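Particle-associated lyase (Acinetobacter bacteriophage AP22, PDB 4Y9V) binds the capsular saccharide of Acinetobacter baumannii as a bacteriophage tailspike and probably degrades the polysaccharide by a lyase reaction. Local coordinates at residues A[121-126]-A[201-206]; A[153-158]-A[308-313]; A[169-174]-A[191-196]; A[230-235]-A[254-259]. All coordinates share one frame; numbering follows the deposited sequence. Where two conformers were deposited one is given.

From the N terminus, 121-126 opens contact 1 and 153-158 opens contact 2. The short loop of contact 3, from 169-174 to 191-196, closes inside both. Segment 201-206 then completes contact 1 by pairing with 121-126, and its other edge bonds to 153-158. Contacts 1 and 2 therefore cross, since contact 2 stays open until 308-313. Contact 4, between 230-235 and 254-259, follows contacts 1 and 3 in series but is nested within contact 2. Contacts 1 and 3 hold together the Ig-like region, contact 4 joins successive rungs of the pectin lyase-like β-helix, and contact 2 ties the one to the other beside the glycan pocket.

Contact 1 of 4, residues A[121-126]-A[201-206]; sequences TQITTL and IVILKV
Q122 reaches over V202 at about a right angle. Its CG is anti to the backbone N (chi1 178°) and the chain stays extended, which lays the terminal amide against the valine, with Q122 CD 3.6 Å from V202 CB. The amide is also fixed at its nitrogen: Q122 NE2 donates to T124 O at 3.2 Å, approaching well above the carbonyl plane (58° out of it). I203 N comes to that oxygen from the other face, at 2.9 Å, so T124 O is gripped from both sides. On the opposite face of the sheet T124 and I203 run alongside each other in the same direction, the methyl T124 CG2 resting 3.7 Å from I203 CB.

Between the bridges Q122-L204 and T124-I203 the antiparallel register slips by one residue. I123 and T124 both face I203, the definition of a classic β-bulge, and I203 O accepts from I123 N at 3.0 Å and more weakly from T124 N. The extra residue, I123, brings its CG1 close over I203 O, while its CG2 meets the K205 side chain at CB, 4.0 Å away. From there the lysine runs on, extended, to a salt bridge with D150.

Beyond the bulge L126 and I201 again lie alongside, with L126 CB 3.8 Å from I201 CG2, and F138 of strand 137-139 packs on both L126 and I203. At the other end T121 and K205 form a hydrogen-bonded pair through both backbone N-H groups, where a water donates to K205 O at 2.8 Å.

Contact 2 of 4, residues A[153-158]-A[308-313]; sequences VIYCTD and GDLGCV
The ring of Y155 carries the peptide between L310 and G311 on one face: G311 N sits 3.5 Å above the ring plane, over its centre, and G311 CA makes a CH-π contact 23° off the ring normal. At the ring edge, near its plane, C312 O lies 3.6 Å from Y155 CE1. The peptide belongs to a type II β-turn from D309 to C312, closed by C312 N donating to D309 O, and it is this turn of the pectin lyase-like part that lies against strand 151-156 of the Ig-like region. G311 has the positive phi (90°) expected at the third position of such a turn.

Aliphatic groups flank the ring. L310 passes Y155 at a slant, its CD1 3.7 Å from Y155 CD2, and T157 CG2 approaches the same methyl. Past the CD1 edge of the ring, V153 CG1 meets V313 CG1 at 3.7 Å, with F174 touching both valines.

The phenol end lies near G308, which belongs to the glycan pocket, and R170 NH1 donates to both G308 O and Y155 OH. Y155 OH in turn gives its proton to a water at 2.6 Å, in the plane of the ring, and that water donates to C312 O at 2.8 Å.

Contact 3 of 4, residues A[169-174]-A[191-196]; sequences YRKGEF and AYDNYL
E173 and Y195 meet through a short hydrogen bond, Y195 OH donating to E173 OE1 at 2.6 Å. The acceptor lies in the plane of the tyrosine ring, at its edge, and is met on its anti lone pair; carboxylate and ring planes stand 74° apart. The other oxygen, E173 OE2, uses its syn lone pair for Y192 N at 2.9 Å, in a fairly straight bond (163°). With CG between the backbone N and the carbonyl carbon (chi1 59°) and the rest extended, E173 carries its carboxylate across to the 191-196 loop, so that one buried acid is held by a side chain and a main-chain N-H.

K171 supplies a further direct bond. Its extended chain ends with K171 NZ donating to N194 O at 2.8 Å, the donor tilted from the carbonyl plane, and the same ammonium forms a salt bridge with E199.

Among the van der Waals contacts, K171 and Y195 run antiparallel past one another, K171 CG being 3.8 Å from Y195 CE1. D193 crosses the lysine at about a right angle, its OD2 3.4 Å from K171 CB.

Water bridges the two segments as well. One molecule accepts from G172 N and donates to D193 OD2 at 2.8 Å and to Y195 OH at 2.9 Å, so the tyrosine hydroxyl both gives and receives.

Together these bonds fix the long loop before strand 201-207 to the start of strand 172-181 in the Ig-like domain, three residues after Y169, which touches the bound capsular saccharide in the glycan pocket.

Contact 4 of 4, residues A[230-235]-A[254-259]; sequences VIDYAR and LRRCFN. With EDO (1,2-ethanediol), chain H.
D232 is held by two successive arginines. R256 grips it side-on, R256 NE and R256 NH2 both reaching D232 OD1, at 3.0 and 3.1 Å, with this oxygen in the guanidinium plane. R255 NH1 takes D232 OD2 at 2.8 Å, also in its own guanidinium plane, which stands 78° from the carboxylate. R256 is flat on the ring of Y233 (centres 3.9 Å apart, planes at 17°), and R255 NH1 lies over the other face of the R256 guanidinium. The bend at chi3 (-59°) turns NE and the guanidinium back onto the ring, while R256 CD makes a CH-π contact with the same face.

Parallel strand pairing positions these groups: I231 O accepts from R255 N at 2.8 Å and R255 O from Y233 N at 3.0 Å. Y233 and R256 both have left-handed backbone angles, so the two neighbouring rungs kink in step at these residues. Past the kink, F258 N bonds A234 O, resuming the ladder, and C257 SG packs against A234 CB and I231 CG2.

Farther out, Y115 OH bonds D232 OD2, H120 ND1 bonds Y233 OH, and R255 NH2 forms salt bridges with D309 and with D307 of the glycan pocket. Surrounded by two cations and a hydroxyl, D232 is probably ionised. R255, shared among three carboxylates, thereby links this buried part of the β-helix to an acid that lines the saccharide site.

Contact 1 of 4, residues A[121-126]-A[201-206]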
# COMPACT_ATOMS: atom_id res chain seq x y z
N THR A 121 9.35 -27.00 25.58
CA THR A 121 10.02 -27.31 26.83
C THR A 121 10.84 -26.07 27.21
O THR A 121 11.36 -25.41 26.33
CB THR A 121 10.97 -28.52 26.86
OG1 THR A 121 11.98 -28.34 25.84
CG2 THR A 121 10.30 -29.84 26.61
N GLN A 122 11.03 -25.78 28.51
CA GLN A 122 12.01 -24.80 28.94
C GLN A 122 13.37 -25.43 28.92
O GLN A 122 13.65 -26.37 29.71
CB GLN A 122 11.78 -24.23 30.35
CG GLN A 122 12.89 -23.24 30.71
CD GLN A 122 12.71 -22.51 32.02
OE1 GLN A 122 11.60 -22.45 32.56
NE2 GLN A 122 13.79 -21.92 32.50
N ILE A 123 14.22 -25.00 28.06
CA ILE A 123 15.56 -25.54 27.94
C ILE A 123 16.60 -24.76 28.74
O ILE A 123 17.56 -25.37 29.19
CB ILE A 123 15.98 -25.71 26.49
CG1 ILE A 123 15.81 -24.43 25.66
CG2 ILE A 123 15.27 -26.92 25.85
CD1 ILE A 123 16.72 -24.38 24.43
N THR A 124 16.41 -23.46 28.92
CA THR A 124 17.45 -22.68 29.59
C THR A 124 16.89 -21.32 30.01
O THR A 124 15.67 -21.10 30.00
CB THR A 124 18.72 -22.65 28.73
OG1 THR A 124 19.81 -22.11 29.47
CG2 THR A 124 18.59 -21.85 27.46
N THR A 125 17.79 -20.43 30.37
CA THR A 125 17.50 -19.06 30.80
C THR A 125 18.45 -18.13 30.06
O THR A 125 19.52 -18.53 29.56
CB THR A 125 17.61 -18.87 32.31
OG1 THR A 125 18.93 -19.21 32.72
CG2 THR A 125 16.56 -19.66 33.06
N LEU A 126 18.03 -16.85 30.02
CA LEU A 126 18.88 -15.81 29.39
C LEU A 126 20.04 -15.47 30.26
O LEU A 126 19.89 -15.24 31.45
CB LEU A 126 17.98 -14.58 29.20
CG LEU A 126 18.64 -13.39 28.54
CD1 LEU A 126 19.13 -13.71 27.14
CD2 LEU A 126 17.73 -12.18 28.56
N ILE A 201 13.58 -14.37 32.75
CA ILE A 201 13.54 -14.65 31.31
C ILE A 201 13.90 -16.08 31.04
O ILE A 201 15.03 -16.53 31.27
CB ILE A 201 14.48 -13.73 30.51
CG1 ILE A 201 14.38 -12.27 30.86
CG2 ILE A 201 14.26 -13.98 29.01
CD1 ILE A 201 13.00 -11.66 30.67
N VAL A 202 12.94 -16.87 30.58
CA VAL A 202 13.11 -18.26 30.25
C VAL A 202 13.25 -18.38 28.73
O VAL A 202 12.77 -17.55 27.96
CB VAL A 202 11.99 -19.16 30.79
CG1 VAL A 202 11.88 -18.96 32.31
CG2 VAL A 202 10.66 -18.90 30.12
N ILE A 203 13.92 -19.47 28.32
CA ILE A 203 14.12 -19.81 26.92
C ILE A 203 13.44 -21.17 26.67
O ILE A 203 13.82 -22.17 27.29
CB ILE A 203 15.60 -19.88 26.54
CG1 ILE A 203 16.38 -18.61 26.90
CG2 ILE A 203 15.77 -20.24 25.07
CD1 ILE A 203 15.90 -17.34 26.20
N LEU A 204 12.44 -21.17 25.81
CA LEU A 204 11.71 -22.35 25.42
C LEU A 204 12.18 -22.81 24.04
O LEU A 204 12.56 -21.99 23.22
CB LEU A 204 10.21 -22.13 25.37
CG LEU A 204 9.61 -21.30 26.51
CD1 LEU A 204 8.12 -21.08 26.29
CD2 LEU A 204 9.88 -21.94 27.87
N LYS A 205 12.08 -24.11 23.79
CA LYS A 205 12.27 -24.67 22.47
C LYS A 205 10.97 -25.28 22.00
O LYS A 205 10.37 -26.06 22.78
CB LYS A 205 13.41 -25.71 22.49
CG LYS A 205 13.67 -26.36 21.16
CD LYS A 205 14.94 -27.15 21.13
CE LYS A 205 15.05 -28.02 19.87
NZ LYS A 205 16.41 -28.56 19.69
N VAL A 206 10.57 -25.01 20.77
CA VAL A 206 9.30 -25.48 20.22
C VAL A 206 9.52 -26.64 19.27
O VAL A 206 10.41 -26.62 18.44
CB VAL A 206 8.58 -24.32 19.49
CG1 VAL A 206 7.22 -24.78 18.98
CG2 VAL A 206 8.43 -23.10 20.39
O HOH W 1 10.61 -28.81 22.83

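Contact 2 of 4, residues A[153-158]-A[308-313]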
# COMPACT_ATOMS: atom_id res chain seq x y z
N VAL A 153 11.61 -19.56 22.05
CA VAL A 153 10.78 -18.51 22.63
C VAL A 153 11.57 -17.88 23.76
O VAL A 153 12.03 -18.56 24.68
CB VAL A 153 9.46 -19.05 23.20
CG1 VAL A 153 8.55 -17.88 23.58
CG2 VAL A 153 8.76 -20.01 22.23
N ILE A 154 11.73 -16.55 23.70
CA ILE A 154 12.19 -15.76 24.82
C ILE A 154 10.92 -15.32 25.54
O ILE A 154 10.03 -14.76 24.91
CB ILE A 154 12.98 -14.52 24.31
CG1 ILE A 154 14.19 -14.91 23.50
CG2 ILE A 154 13.33 -13.58 25.49
CD1 ILE A 154 14.81 -13.79 22.68
N TYR A 155 10.81 -15.56 26.85
CA TYR A 155 9.57 -15.24 27.55
C TYR A 155 9.86 -14.80 28.97
O TYR A 155 10.58 -15.47 29.70
CB TYR A 155 8.61 -16.45 27.55
CG TYR A 155 7.23 -16.15 28.10
CD1 TYR A 155 6.29 -15.46 27.34
CD2 TYR A 155 6.88 -16.52 29.38
CE1 TYR A 155 5.04 -15.16 27.83
CE2 TYR A 155 5.61 -16.24 29.88
CZ TYR A 155 4.69 -15.57 29.11
OH TYR A 155 3.45 -15.32 29.66
N CYS A 156 9.27 -13.66 29.34
CA CYS A 156 9.35 -13.17 30.73
C CYS A 156 8.11 -13.62 31.49
O CYS A 156 7.00 -13.30 31.13
CB CYS A 156 9.43 -11.66 30.70
SG CYS A 156 9.52 -10.93 32.37
N THR A 157 8.35 -14.35 32.60
CA THR A 157 7.23 -14.89 33.36
C THR A 157 6.57 -13.89 34.29
O THR A 157 5.52 -14.20 34.86
CB THR A 157 7.70 -16.15 34.13
OG1 THR A 157 8.78 -15.83 34.97
CG2 THR A 157 8.15 -17.26 33.21
N ASP A 158 7.15 -12.70 34.43
CA ASP A 158 6.64 -11.65 35.32
C ASP A 158 5.42 -10.96 34.72
O ASP A 158 5.42 -10.48 33.57
CB ASP A 158 7.76 -10.68 35.63
CG ASP A 158 9.03 -11.27 36.20
OD1 ASP A 158 8.90 -12.13 37.09
OD2 ASP A 158 10.19 -11.00 35.75
N GLY A 308 -2.39 -15.99 28.43
CA GLY A 308 -1.37 -15.79 29.41
C GLY A 308 -0.61 -17.02 29.85
O GLY A 308 0.05 -16.97 30.89
N ASP A 309 -0.66 -18.11 29.10
CA ASP A 309 0.17 -19.24 29.43
C ASP A 309 1.64 -18.98 29.06
O ASP A 309 1.95 -18.08 28.27
CB ASP A 309 -0.35 -20.49 28.73
CG ASP A 309 -1.66 -21.02 29.26
OD1 ASP A 309 -2.21 -20.45 30.23
OD2 ASP A 309 -2.15 -22.02 28.66
N LEU A 310 2.51 -19.81 29.60
CA LEU A 310 3.92 -19.80 29.24
C LEU A 310 4.08 -19.80 27.72
O LEU A 310 3.52 -20.65 27.04
CB LEU A 310 4.57 -21.04 29.87
CG LEU A 310 6.08 -21.15 29.71
CD1 LEU A 310 6.75 -20.06 30.51
CD2 LEU A 310 6.57 -22.50 30.20
N GLY A 311 4.87 -18.85 27.20
CA GLY A 311 5.09 -18.75 25.77
C GLY A 311 4.11 -17.87 25.00
O GLY A 311 4.27 -17.69 23.79
N CYS A 312 3.11 -17.31 25.70
CA CYS A 312 2.13 -16.44 25.06
C CYS A 312 2.71 -15.02 24.89
O CYS A 312 2.42 -14.09 25.64
CB CYS A 312 0.85 -16.44 25.87
SG CYS A 312 -0.09 -18.00 25.71
N VAL A 313 3.55 -14.89 23.88
CA VAL A 313 4.28 -13.67 23.56
C VAL A 313 3.33 -12.59 23.02
O VAL A 313 2.25 -12.89 22.51
CB VAL A 313 5.37 -13.98 22.51
CG1 VAL A 313 6.43 -14.92 23.08
CG2 VAL A 313 4.79 -14.51 21.21
O HOH W 2 1.60 -13.98 28.33

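Contact 3 of 4, residues A[169-174]-A[191-196]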
# COMPACT_ATOMS: atom_id res chain seq x y z
N TYR A 169 -0.15 -9.57 29.96
CA TYR A 169 0.63 -8.91 28.90
C TYR A 169 2.10 -8.94 29.33
O TYR A 169 2.64 -7.97 29.87
CB TYR A 169 0.15 -7.51 28.67
CG TYR A 169 -1.21 -7.33 28.06
CD1 TYR A 169 -1.92 -8.38 27.45
CD2 TYR A 169 -1.81 -6.07 28.01
CE1 TYR A 169 -3.16 -8.16 26.83
CE2 TYR A 169 -2.99 -5.83 27.37
CZ TYR A 169 -3.69 -6.87 26.77
OH TYR A 169 -4.87 -6.69 26.12
N ARG A 170 2.73 -10.10 29.07
CA ARG A 170 4.11 -10.38 29.42
C ARG A 170 4.96 -10.29 28.18
O ARG A 170 4.52 -10.57 27.05
CB ARG A 170 4.24 -11.76 30.09
CG ARG A 170 3.30 -11.92 31.27
CD ARG A 170 3.71 -13.06 32.21
NE ARG A 170 2.64 -13.35 33.17
CZ ARG A 170 1.55 -14.02 32.89
NH1 ARG A 170 1.44 -14.66 31.74
NH2 ARG A 170 0.55 -14.05 33.75
N LYS A 171 6.23 -9.88 28.35
CA LYS A 171 7.11 -9.67 27.20
C LYS A 171 7.75 -11.00 26.76
O LYS A 171 7.94 -11.92 27.54
CB LYS A 171 8.13 -8.58 27.47
CG LYS A 171 9.15 -8.87 28.55
CD LYS A 171 10.15 -7.74 28.70
CE LYS A 171 11.18 -7.99 29.78
NZ LYS A 171 12.07 -6.83 29.93
N GLY A 172 8.12 -11.02 25.48
CA GLY A 172 8.78 -12.16 24.88
C GLY A 172 8.69 -12.07 23.37
O GLY A 172 8.06 -11.16 22.84
N GLU A 173 9.32 -13.02 22.69
CA GLU A 173 9.25 -13.08 21.24
C GLU A 173 9.73 -14.45 20.76
O GLU A 173 10.39 -15.18 21.51
CB GLU A 173 10.05 -11.94 20.57
CG GLU A 173 11.53 -11.92 20.91
CD GLU A 173 12.08 -10.54 20.60
OE1 GLU A 173 11.82 -9.59 21.41
OE2 GLU A 173 12.72 -10.34 19.54
N PHE A 174 9.44 -14.76 19.52
CA PHE A 174 9.93 -15.94 18.86
C PHE A 174 11.16 -15.62 18.04
O PHE A 174 11.21 -14.56 17.39
CB PHE A 174 8.87 -16.51 17.91
CG PHE A 174 7.57 -16.94 18.56
CD1 PHE A 174 7.49 -17.33 19.89
CD2 PHE A 174 6.40 -16.98 17.79
CE1 PHE A 174 6.27 -17.75 20.44
CE2 PHE A 174 5.19 -17.39 18.34
CZ PHE A 174 5.15 -17.77 19.66
N ALA A 191 16.21 -8.05 17.97
CA ALA A 191 15.30 -8.15 19.11
C ALA A 191 14.21 -7.08 19.03
O ALA A 191 14.47 -5.92 18.74
CB ALA A 191 16.09 -7.94 20.39
N TYR A 192 12.99 -7.49 19.38
CA TYR A 192 11.87 -6.58 19.42
C TYR A 192 11.68 -5.93 20.77
O TYR A 192 10.84 -5.01 20.90
CB TYR A 192 10.55 -7.28 18.99
CG TYR A 192 10.55 -7.53 17.51
CD1 TYR A 192 10.10 -6.56 16.64
CD2 TYR A 192 11.04 -8.68 16.95
CE1 TYR A 192 10.10 -6.71 15.27
CE2 TYR A 192 11.09 -8.85 15.57
CZ TYR A 192 10.62 -7.86 14.75
OH TYR A 192 10.69 -8.05 13.36
N ASP A 193 12.42 -6.32 21.79
CA ASP A 193 12.27 -5.77 23.13
C ASP A 193 13.60 -5.91 23.86
O ASP A 193 14.53 -6.55 23.39
CB ASP A 193 11.10 -6.44 23.86
CG ASP A 193 10.41 -5.65 24.95
OD1 ASP A 193 10.92 -4.56 25.32
OD2 ASP A 193 9.36 -6.14 25.45
N ASN A 194 13.65 -5.25 25.02
CA ASN A 194 14.74 -5.39 25.96
C ASN A 194 14.44 -6.55 26.92
O ASN A 194 13.31 -6.67 27.41
CB ASN A 194 14.85 -4.13 26.83
CG ASN A 194 15.15 -2.92 25.98
OD1 ASN A 194 16.17 -2.87 25.30
ND2 ASN A 194 14.26 -1.94 25.98
N TYR A 195 15.46 -7.35 27.22
CA TYR A 195 15.35 -8.45 28.18
C TYR A 195 16.65 -8.50 28.97
O TYR A 195 17.73 -8.50 28.36
CB TYR A 195 15.12 -9.81 27.51
CG TYR A 195 13.98 -9.86 26.54
CD1 TYR A 195 12.67 -10.12 26.91
CD2 TYR A 195 14.20 -9.60 25.18
CE1 TYR A 195 11.65 -10.14 25.97
CE2 TYR A 195 13.20 -9.63 24.25
CZ TYR A 195 11.90 -9.91 24.64
OH TYR A 195 10.85 -9.93 23.75
N LEU A 196 16.56 -8.54 30.28
CA LEU A 196 17.76 -8.51 31.14
C LEU A 196 18.01 -9.86 31.79
O LEU A 196 17.07 -10.54 32.21
CB LEU A 196 17.61 -7.47 32.25
CG LEU A 196 17.30 -6.05 31.75
CD1 LEU A 196 17.05 -5.13 32.96
CD2 LEU A 196 18.36 -5.50 30.79
O HOH W 3 11.08 -4.25 28.31
O HOH W 4 8.39 -8.32 23.96

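Contact 4 of 4, residues A[230-235]-A[254-259]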
# COMPACT_ATOMS: atom_id res chain seq x y z
N VAL A 230 -8.46 -24.95 17.07
CA VAL A 230 -7.27 -24.21 17.48
C VAL A 230 -6.07 -24.90 16.81
O VAL A 230 -5.95 -26.12 16.88
CB VAL A 230 -7.08 -24.18 18.99
CG1 VAL A 230 -5.85 -23.30 19.34
CG2 VAL A 230 -8.33 -23.71 19.71
N ILE A 231 -5.18 -24.09 16.22
CA ILE A 231 -3.86 -24.52 15.78
C ILE A 231 -2.86 -23.77 16.65
O ILE A 231 -2.91 -22.54 16.70
CB ILE A 231 -3.62 -24.25 14.30
CG1 ILE A 231 -4.63 -24.95 13.42
CG2 ILE A 231 -2.19 -24.57 13.91
CD1 ILE A 231 -4.59 -24.57 11.96
N ASP A 232 -1.98 -24.52 17.34
CA ASP A 232 -1.11 -23.98 18.36
C ASP A 232 0.31 -24.48 18.12
O ASP A 232 0.50 -25.67 17.85
CB ASP A 232 -1.66 -24.42 19.72
CG ASP A 232 -1.13 -23.77 20.96
OD1 ASP A 232 -0.09 -23.11 20.94
OD2 ASP A 232 -1.85 -23.92 22.02
N TYR A 233 1.30 -23.59 18.19
CA TYR A 233 2.70 -23.97 18.02
C TYR A 233 2.93 -24.68 16.65
O TYR A 233 3.41 -25.80 16.53
CB TYR A 233 3.26 -24.78 19.16
CG TYR A 233 3.75 -23.98 20.36
CD1 TYR A 233 4.46 -22.80 20.22
CD2 TYR A 233 3.60 -24.49 21.65
CE1 TYR A 233 4.98 -22.13 21.33
CE2 TYR A 233 4.13 -23.83 22.76
CZ TYR A 233 4.82 -22.63 22.60
OH TYR A 233 5.34 -21.94 23.65
N ALA A 234 2.61 -23.91 15.60
CA ALA A 234 2.89 -24.29 14.22
C ALA A 234 3.62 -23.11 13.54
O ALA A 234 3.44 -21.95 13.90
CB ALA A 234 1.63 -24.63 13.45
N ARG A 235 4.42 -23.45 12.52
CA ARG A 235 5.16 -22.43 11.78
C ARG A 235 5.13 -22.70 10.28
O ARG A 235 5.01 -23.84 9.82
CB ARG A 235 6.60 -22.28 12.28
CG ARG A 235 7.54 -23.48 12.15
CD ARG A 235 9.01 -23.18 12.43
NE ARG A 235 9.86 -24.36 12.53
CZ ARG A 235 11.16 -24.43 12.83
NH1 ARG A 235 11.78 -23.34 13.11
NH2 ARG A 235 11.77 -25.62 12.87
N LEU A 254 -5.60 -19.20 16.01
CA LEU A 254 -4.20 -19.50 15.69
C LEU A 254 -3.41 -18.99 16.91
O LEU A 254 -3.48 -17.79 17.18
CB LEU A 254 -3.68 -18.80 14.45
CG LEU A 254 -4.30 -19.13 13.09
CD1 LEU A 254 -4.59 -20.61 12.94
CD2 LEU A 254 -5.59 -18.38 12.84
N ARG A 255 -2.73 -19.89 17.62
CA ARG A 255 -2.11 -19.57 18.89
C ARG A 255 -0.63 -19.90 18.85
O ARG A 255 -0.25 -21.00 18.48
CB ARG A 255 -2.80 -20.35 20.01
CG ARG A 255 -2.27 -20.07 21.41
CD ARG A 255 -3.20 -20.64 22.45
NE ARG A 255 -2.84 -20.36 23.83
CZ ARG A 255 -2.43 -21.25 24.72
NH1 ARG A 255 -2.07 -22.45 24.39
NH2 ARG A 255 -2.35 -20.86 25.99
N ARG A 256 0.22 -18.95 19.25
CA ARG A 256 1.65 -19.22 19.32
C ARG A 256 2.16 -19.80 17.99
O ARG A 256 2.96 -20.72 17.96
CB ARG A 256 2.03 -20.11 20.51
CG ARG A 256 1.68 -19.45 21.86
CD ARG A 256 2.07 -20.30 23.07
NE ARG A 256 1.40 -21.60 23.04
CZ ARG A 256 1.45 -22.47 24.01
NH1 ARG A 256 2.04 -22.21 25.16
NH2 ARG A 256 0.87 -23.65 23.85
N CYS A 257 1.71 -19.19 16.89
CA CYS A 257 2.12 -19.58 15.56
C CYS A 257 3.08 -18.51 14.99
O CYS A 257 3.06 -17.35 15.39
CB CYS A 257 0.95 -19.83 14.63
SG CYS A 257 -0.00 -21.33 15.04
N PHE A 258 3.90 -18.96 14.04
CA PHE A 258 5.08 -18.19 13.61
C PHE A 258 5.22 -18.34 12.10
O PHE A 258 5.46 -19.46 11.62
CB PHE A 258 6.29 -18.76 14.35
CG PHE A 258 7.63 -18.06 14.25
CD1 PHE A 258 7.79 -16.73 13.90
CD2 PHE A 258 8.77 -18.76 14.61
CE1 PHE A 258 9.04 -16.15 13.91
CE2 PHE A 258 10.02 -18.18 14.66
CZ PHE A 258 10.15 -16.86 14.30
N ASN A 259 5.06 -17.26 11.37
CA ASN A 259 5.18 -17.26 9.89
C ASN A 259 4.03 -18.03 9.24
O ASN A 259 4.16 -19.19 8.86
CB ASN A 259 6.51 -17.79 9.41
CG ASN A 259 7.69 -17.19 10.15
OD1 ASN A 259 8.52 -18.03 10.58
ND2 ASN A 259 7.80 -15.96 10.26
C1 EDO H . 6.58 -26.48 8.77
O1 EDO H . 6.45 -27.05 10.11
C2 EDO H . 5.40 -26.53 7.87
O2 EDO H . 4.16 -26.07 8.43